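Local coordinates for MdbA protein (Corynebacterium matruchotii ATCC 14266, PDB 6BO0) that probably catalyses the formation of disulfide bonds in exported proteins, acting as a membrane-anchored thiol-disulfide oxidoreductase of the DsbA family with a thioredoxin-like fold, at residues A[87-92]-A[122-127]; A[97-102]-A[152-157]. One frame throughout, in Å; residues are numbered along the deposited sequence.

Contact 1 of 2, residues A[87-92]-A[122-127]; sequences IGHSNK and NIWGKK
The backbone O of Lys127 and ND1 of His89 share a single water, which donates to Lys127 O at 2.7 Å and lies 2.8 Å from His89 ND1, in the plane of the ring and at its edge. The imidazole reaches that water because its CG stands anti to the backbone N (chi1 -171°), carrying the ring off the first turn of its helix and into the bend of 122-127. There Trp124 CA sits squarely over one ring face, 3.8 Å from the His89 centroid and 12° off the normal, a CH-pi contact. The indole comes obliquely beside the root of the same side chain: Trp124 CD1 is within 3.5 Å of His89 CB, with the two ring planes at 57°. Ile123 meets the ring's edge, where CD1 lies in plane and CG1 is 3.8 Å from His89 CE1. A flat residue with both polar and carbon edges suits this place. The bend is a type II turn closed by Lys126 N to Ile123 O, and Gly125 takes its left-handed third position, where phi is positive and a residue without a side chain fits readily. Alongside, the extended chain of Lys92 passes Lys127 O with CD at 3.7 Å; its amine pairs with Glu128, while that of Lys127 pairs with Glu6. The contact thus joins the start of helix 89-103, N-capped by Gly88, to the end of helix 120-123. Helix 129-138 packs beside it, and His89 and Trp124 both touch Ser48, next to the oxidised Cys49, placing this helical corner at the probable active site.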
loop_
_atom_site.group_PDB
_atom_site.type_symbol
_atom_site.label_atom_id
_atom_site.label_comp_id
_atom_site.label_asym_id
_atom_site.label_seq_id
_atom_site.Cartn_x
_atom_site.Cartn_y
_atom_site.Cartn_z
ATOM N N ILE A 87 10.302 -15.185 4.152
ATOM C CA ILE A 87 10.195 -13.809 4.611
ATOM C C ILE A 87 11.222 -12.988 3.834
ATOM O O ILE A 87 12.415 -12.942 4.135
ATOM C CB ILE A 87 10.381 -13.687 6.128
ATOM C CG1 ILE A 87 9.372 -14.592 6.867
ATOM C CG2 ILE A 87 10.219 -12.237 6.580
ATOM C CD1 ILE A 87 7.922 -14.349 6.486
ATOM N N GLY A 88 10.720 -12.354 2.797
ATOM C CA GLY A 88 11.509 -11.596 1.860
ATOM C C GLY A 88 11.015 -10.168 1.736
ATOM O O GLY A 88 10.432 -9.624 2.661
ATOM N N HIS A 89 11.268 -9.590 0.565
ATOM C CA HIS A 89 10.969 -8.205 0.354
ATOM C C HIS A 89 9.492 -7.876 0.479
ATOM O O HIS A 89 9.103 -6.843 1.035
ATOM C CB HIS A 89 11.487 -7.739 -1.005
ATOM C CG HIS A 89 11.391 -6.269 -1.176
ATOM N ND1 HIS A 89 12.294 -5.410 -0.581
ATOM C CD2 HIS A 89 10.495 -5.517 -1.854
ATOM C CE1 HIS A 89 11.935 -4.176 -0.888
ATOM N NE2 HIS A 89 10.845 -4.213 -1.647
ATOM N N SER A 90 8.647 -8.747 -0.071
ATOM C CA SER A 90 7.219 -8.442 -0.034
ATOM C C SER A 90 6.699 -8.359 1.396
ATOM O O SER A 90 5.866 -7.500 1.735
ATOM C CB SER A 90 6.410 -9.455 -0.829
ATOM O OG SER A 90 6.839 -9.493 -2.185
ATOM N N ASN A 91 7.200 -9.263 2.247
ATOM C CA ASN A 91 6.849 -9.243 3.657
ATOM C C ASN A 91 7.465 -8.069 4.402
ATOM O O ASN A 91 6.790 -7.441 5.231
ATOM C CB ASN A 91 7.277 -10.547 4.321
ATOM C CG ASN A 91 6.229 -11.630 4.138
ATOM O OD1 ASN A 91 5.170 -11.579 4.770
ATOM N ND2 ASN A 91 6.496 -12.592 3.266
ATOM N N LYS A 92 8.730 -7.776 4.159
ATOM C CA LYS A 92 9.378 -6.679 4.895
ATOM C C LYS A 92 8.767 -5.329 4.515
ATOM O O LYS A 92 8.400 -4.529 5.381
ATOM C CB LYS A 92 10.882 -6.709 4.682
ATOM C CG LYS A 92 11.567 -7.963 5.258
ATOM C CD LYS A 92 12.968 -8.168 4.716
ATOM C CE LYS A 92 13.479 -9.557 4.998
ATOM N NZ LYS A 92 14.830 -9.756 4.421
ATOM N N ASN A 122 15.259 -0.867 -7.341
ATOM C CA ASN A 122 16.472 -0.436 -6.636
ATOM C C ASN A 122 16.594 -1.012 -5.224
ATOM O O ASN A 122 17.691 -1.200 -4.705
ATOM C CB ASN A 122 16.531 1.117 -6.506
ATOM C CG ASN A 122 16.359 1.850 -7.820
ATOM O OD1 ASN A 122 16.892 1.447 -8.856
ATOM N ND2 ASN A 122 15.630 2.963 -7.774
ATOM N N ILE A 123 15.448 -1.271 -4.586
ATOM C CA ILE A 123 15.456 -1.709 -3.191
ATOM C C ILE A 123 15.133 -3.186 -2.972
ATOM O O ILE A 123 15.372 -3.694 -1.885
ATOM C CB ILE A 123 14.518 -0.830 -2.321
ATOM C CG1 ILE A 123 13.037 -0.969 -2.687
ATOM C CG2 ILE A 123 14.963 0.614 -2.372
ATOM C CD1 ILE A 123 12.098 -0.344 -1.675
ATOM N N TRP A 124 14.589 -3.871 -3.979
ATOM C CA TRP A 124 14.132 -5.246 -3.802
ATOM C C TRP A 124 15.263 -6.110 -3.288
ATOM O O TRP A 124 16.327 -6.198 -3.908
ATOM C CB TRP A 124 13.579 -5.818 -5.113
ATOM C CG TRP A 124 13.087 -7.219 -4.966
ATOM C CD1 TRP A 124 11.883 -7.607 -4.505
ATOM C CD2 TRP A 124 13.796 -8.411 -5.262
ATOM N NE1 TRP A 124 11.785 -8.976 -4.472
ATOM C CE2 TRP A 124 12.948 -9.494 -4.958
ATOM C CE3 TRP A 124 15.070 -8.679 -5.765
ATOM C CZ2 TRP A 124 13.335 -10.820 -5.132
ATOM C CZ3 TRP A 124 15.437 -9.996 -5.956
ATOM C CH2 TRP A 124 14.578 -11.050 -5.624
ATOM N N GLY A 125 15.004 -6.739 -2.150
ATOM C CA GLY A 125 15.953 -7.645 -1.539
ATOM C C GLY A 125 17.119 -7.005 -0.816
ATOM O O GLY A 125 17.947 -7.722 -0.257
ATOM N N LYS A 126 17.190 -5.677 -0.813
ATOM C CA LYS A 126 18.313 -4.943 -0.275
ATOM C C LYS A 126 18.021 -4.189 1.002
ATOM O O LYS A 126 18.912 -3.521 1.531
ATOM C CB LYS A 126 18.812 -3.960 -1.313
ATOM C CG LYS A 126 19.356 -4.672 -2.527
ATOM C CD LYS A 126 19.829 -3.740 -3.616
ATOM C CE LYS A 126 20.395 -4.511 -4.804
ATOM N NZ LYS A 126 19.949 -3.898 -6.078
ATOM N N LYS A 127 16.801 -4.312 1.528
ATOM C CA LYS A 127 16.385 -3.538 2.699
ATOM C C LYS A 127 15.833 -4.466 3.767
ATOM O O LYS A 127 14.860 -5.180 3.541
ATOM C CB LYS A 127 15.321 -2.496 2.328
ATOM C CG LYS A 127 15.765 -1.468 1.320
ATOM C CD LYS A 127 16.888 -0.596 1.814
ATOM C CE LYS A 127 17.389 0.287 0.686
ATOM N NZ LYS A 127 18.623 1.023 1.089
HETATM O O HOH W 1 14.409 -6.299 1.083
#

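Contact 2 of 2, residues A[97-102]-A[152-157]; sequences AYTIAK and GTYSDE
Tyr154 turns one face of its ring to the aliphatic part of Lys102, whose CD is 4.2 Å from the Tyr154 centroid, a CH-pi contact from a fully extended chain. On the same side of that ring plane stands Tyr98, turned nearly perpendicular (86°) with its edge toward the Tyr154 face; the pair is an offset edge-to-face stack with centroids 5.8 Å apart. Tyr98 and Lys102 are one helical turn apart, and each has CG anti to the backbone N (chi1 175° and -169°), so both side chains project to the same partner, Glu157. Its OE2 is gripped twice: Tyr98 OH donates to the anti lone pair at 2.5 Å, and Lys102 NZ to the syn lone pair at 2.6 Å, the latter a salt bridge. The ammonium and the phenol hydroxyl would probably favour the charged carboxylate. One water links Lys102 NZ to Glu157 OE1 and another links it to Tyr154 OH, a hydroxyl also bonded to Asp103 and Lys148. At the edge of the Tyr154 ring, Thr99 OG1 lies 3.5 Å from CD2. A water donates to the same oxygen and accepts from Tyr154 N, while the main partner of the hydroxyl is Thr95 O; CG2 packs against the CD2 and CE2 edge of Tyr154, so threonine suits the place by offering both a hydroxyl and a methyl. The positive phi of Gly152 ends helix 143-151 in a Schellman motif, and a type I turn from Gly152 to Ser155 carries the chain into helix 155-172, with Tyr154 at its N-cap. The contact therefore fastens the C-terminal half of helix 89-103 to the junction between helices 143-151 and 155-172, while Tyr98 and Lys102 also lean on Val23 of strand 20-24.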
loop_
_atom_site.group_PDB
_atom_site.type_symbol
_atom_site.label_atom_id
_atom_site.label_comp_id
_atom_site.label_asym_id
_atom_site.label_seq_id
_atom_site.Cartn_x
_atom_site.Cartn_y
_atom_site.Cartn_z
ATOM N N ALA A 97 4.998 -0.840 5.601
ATOM C CA ALA A 97 3.903 0.009 5.175
ATOM C C ALA A 97 2.666 -0.175 6.052
ATOM O O ALA A 97 1.971 0.801 6.369
ATOM C CB ALA A 97 3.570 -0.240 3.721
ATOM N N TYR A 98 2.403 -1.419 6.467
ATOM C CA TYR A 98 1.261 -1.725 7.327
ATOM C C TYR A 98 1.388 -1.056 8.678
ATOM O O TYR A 98 0.414 -0.559 9.244
ATOM C CB TYR A 98 1.119 -3.244 7.486
ATOM C CG TYR A 98 0.053 -3.669 8.443
ATOM C CD1 TYR A 98 -1.278 -3.690 8.067
ATOM C CD2 TYR A 98 0.377 -4.032 9.748
ATOM C CE1 TYR A 98 -2.270 -4.042 8.966
ATOM C CE2 TYR A 98 -0.605 -4.385 10.644
ATOM C CZ TYR A 98 -1.932 -4.395 10.238
ATOM O OH TYR A 98 -2.907 -4.769 11.138
ATOM N N THR A 99 2.595 -1.050 9.209
ATOM C CA THR A 99 2.874 -0.420 10.498
ATOM C C THR A 99 2.541 1.071 10.440
ATOM O O THR A 99 1.918 1.634 11.357
ATOM C CB THR A 99 4.352 -0.612 10.887
ATOM O OG1 THR A 99 4.667 -2.000 10.920
ATOM C CG2 THR A 99 4.657 -0.009 12.241
ATOM N N ILE A 100 2.947 1.712 9.338
ATOM C CA ILE A 100 2.624 3.123 9.148
ATOM C C ILE A 100 1.101 3.312 8.984
ATOM O O ILE A 100 0.514 4.226 9.564
ATOM C CB ILE A 100 3.395 3.695 7.944
ATOM C CG1 ILE A 100 4.902 3.576 8.164
ATOM C CG2 ILE A 100 3.010 5.105 7.643
ATOM C CD1 ILE A 100 5.735 3.862 6.940
ATOM N N ALA A 101 0.474 2.443 8.202
ATOM C CA ALA A 101 -0.972 2.535 8.007
ATOM C C ALA A 101 -1.725 2.446 9.319
ATOM O O ALA A 101 -2.727 3.143 9.500
ATOM C CB ALA A 101 -1.457 1.444 7.075
ATOM N N LYS A 102 -1.289 1.546 10.190
ATOM C CA LYS A 102 -2.006 1.281 11.423
ATOM C C LYS A 102 -1.740 2.347 12.492
ATOM O O LYS A 102 -2.660 2.748 13.217
ATOM C CB LYS A 102 -1.634 -0.107 11.959
ATOM C CG LYS A 102 -2.535 -0.568 13.100
ATOM C CD LYS A 102 -2.208 -1.967 13.569
ATOM C CE LYS A 102 -3.209 -2.353 14.628
ATOM N NZ LYS A 102 -3.095 -3.729 15.134
ATOM N N GLY A 152 9.931 -5.253 13.822
ATOM C CA GLY A 152 8.998 -6.218 13.272
ATOM C C GLY A 152 7.822 -6.520 14.174
ATOM O O GLY A 152 7.289 -7.620 14.186
ATOM N N THR A 153 7.381 -5.514 14.902
ATOM C CA THR A 153 6.277 -5.666 15.832
ATOM C C THR A 153 5.031 -6.252 15.164
ATOM O O THR A 153 4.326 -7.073 15.753
ATOM C CB THR A 153 6.008 -4.324 16.545
ATOM O OG1 THR A 153 7.208 -3.908 17.212
ATOM C CG2 THR A 153 4.841 -4.423 17.519
ATOM N N TYR A 154 4.769 -5.822 13.925
ATOM C CA TYR A 154 3.603 -6.298 13.201
ATOM C C TYR A 154 3.924 -7.337 12.136
ATOM O O TYR A 154 3.056 -7.622 11.282
ATOM C CB TYR A 154 2.833 -5.131 12.586
ATOM C CG TYR A 154 2.240 -4.172 13.601
ATOM C CD1 TYR A 154 1.488 -4.604 14.690
ATOM C CD2 TYR A 154 2.394 -2.822 13.426
ATOM C CE1 TYR A 154 0.926 -3.679 15.571
ATOM C CE2 TYR A 154 1.831 -1.903 14.265
ATOM C CZ TYR A 154 1.114 -2.327 15.349
ATOM O OH TYR A 154 0.560 -1.382 16.174
ATOM N N SER A 155 5.107 -7.939 12.145
ATOM C CA SER A 155 5.417 -8.937 11.129
ATOM C C SER A 155 4.445 -10.084 11.073
ATOM O O SER A 155 4.003 -10.496 10.001
ATOM C CB SER A 155 6.832 -9.454 11.317
ATOM O OG SER A 155 7.770 -8.416 11.042
ATOM N N ASP A 156 4.076 -10.613 12.223
ATOM C CA ASP A 156 3.165 -11.737 12.234
ATOM C C ASP A 156 1.740 -11.312 11.878
ATOM O O ASP A 156 1.036 -12.023 11.156
ATOM C CB ASP A 156 3.249 -12.438 13.580
ATOM C CG ASP A 156 4.582 -13.198 13.765
ATOM O OD1 ASP A 156 5.345 -13.378 12.780
ATOM O OD2 ASP A 156 4.860 -13.626 14.897
ATOM N N GLU A 157 1.314 -10.153 12.366
ATOM C CA GLU A 157 0.014 -9.609 12.001
ATOM C C GLU A 157 -0.070 -9.426 10.484
ATOM O O GLU A 157 -1.076 -9.763 9.849
ATOM C CB GLU A 157 -0.172 -8.308 12.730
ATOM C CG GLU A 157 -1.542 -7.675 12.621
ATOM C CD GLU A 157 -1.773 -6.640 13.717
ATOM O OE1 GLU A 157 -1.592 -6.966 14.906
ATOM O OE2 GLU A 157 -2.158 -5.512 13.421
HETATM O O HOH W 2 6.169 -3.798 12.513
HETATM O O HOH W 3 -1.626 -2.788 17.516
HETATM O O HOH W 4 -1.845 -5.347 17.225
#

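In the fold
Both contacts are built on helix 89-103: contact 1 uses its first turn and contact 2 its later turns, with centres about 15 Å apart and nearest atoms about 5 Å apart, without touching. Along the chain the segments alternate, 87-92, 97-102, 122-127 and 152-157, so the helix is met first by the bend after helix 120-123 and then by the start of helix 155-172. The intervening residues hold helices and no strand, consistent with the helical insertion of DsbA-like proteins in the thioredoxin fold. Contact 1 lies near the oxidised Cys49, whereas contact 2 ties the helical part to the long helix leading back to strand 181-184 of the sheet.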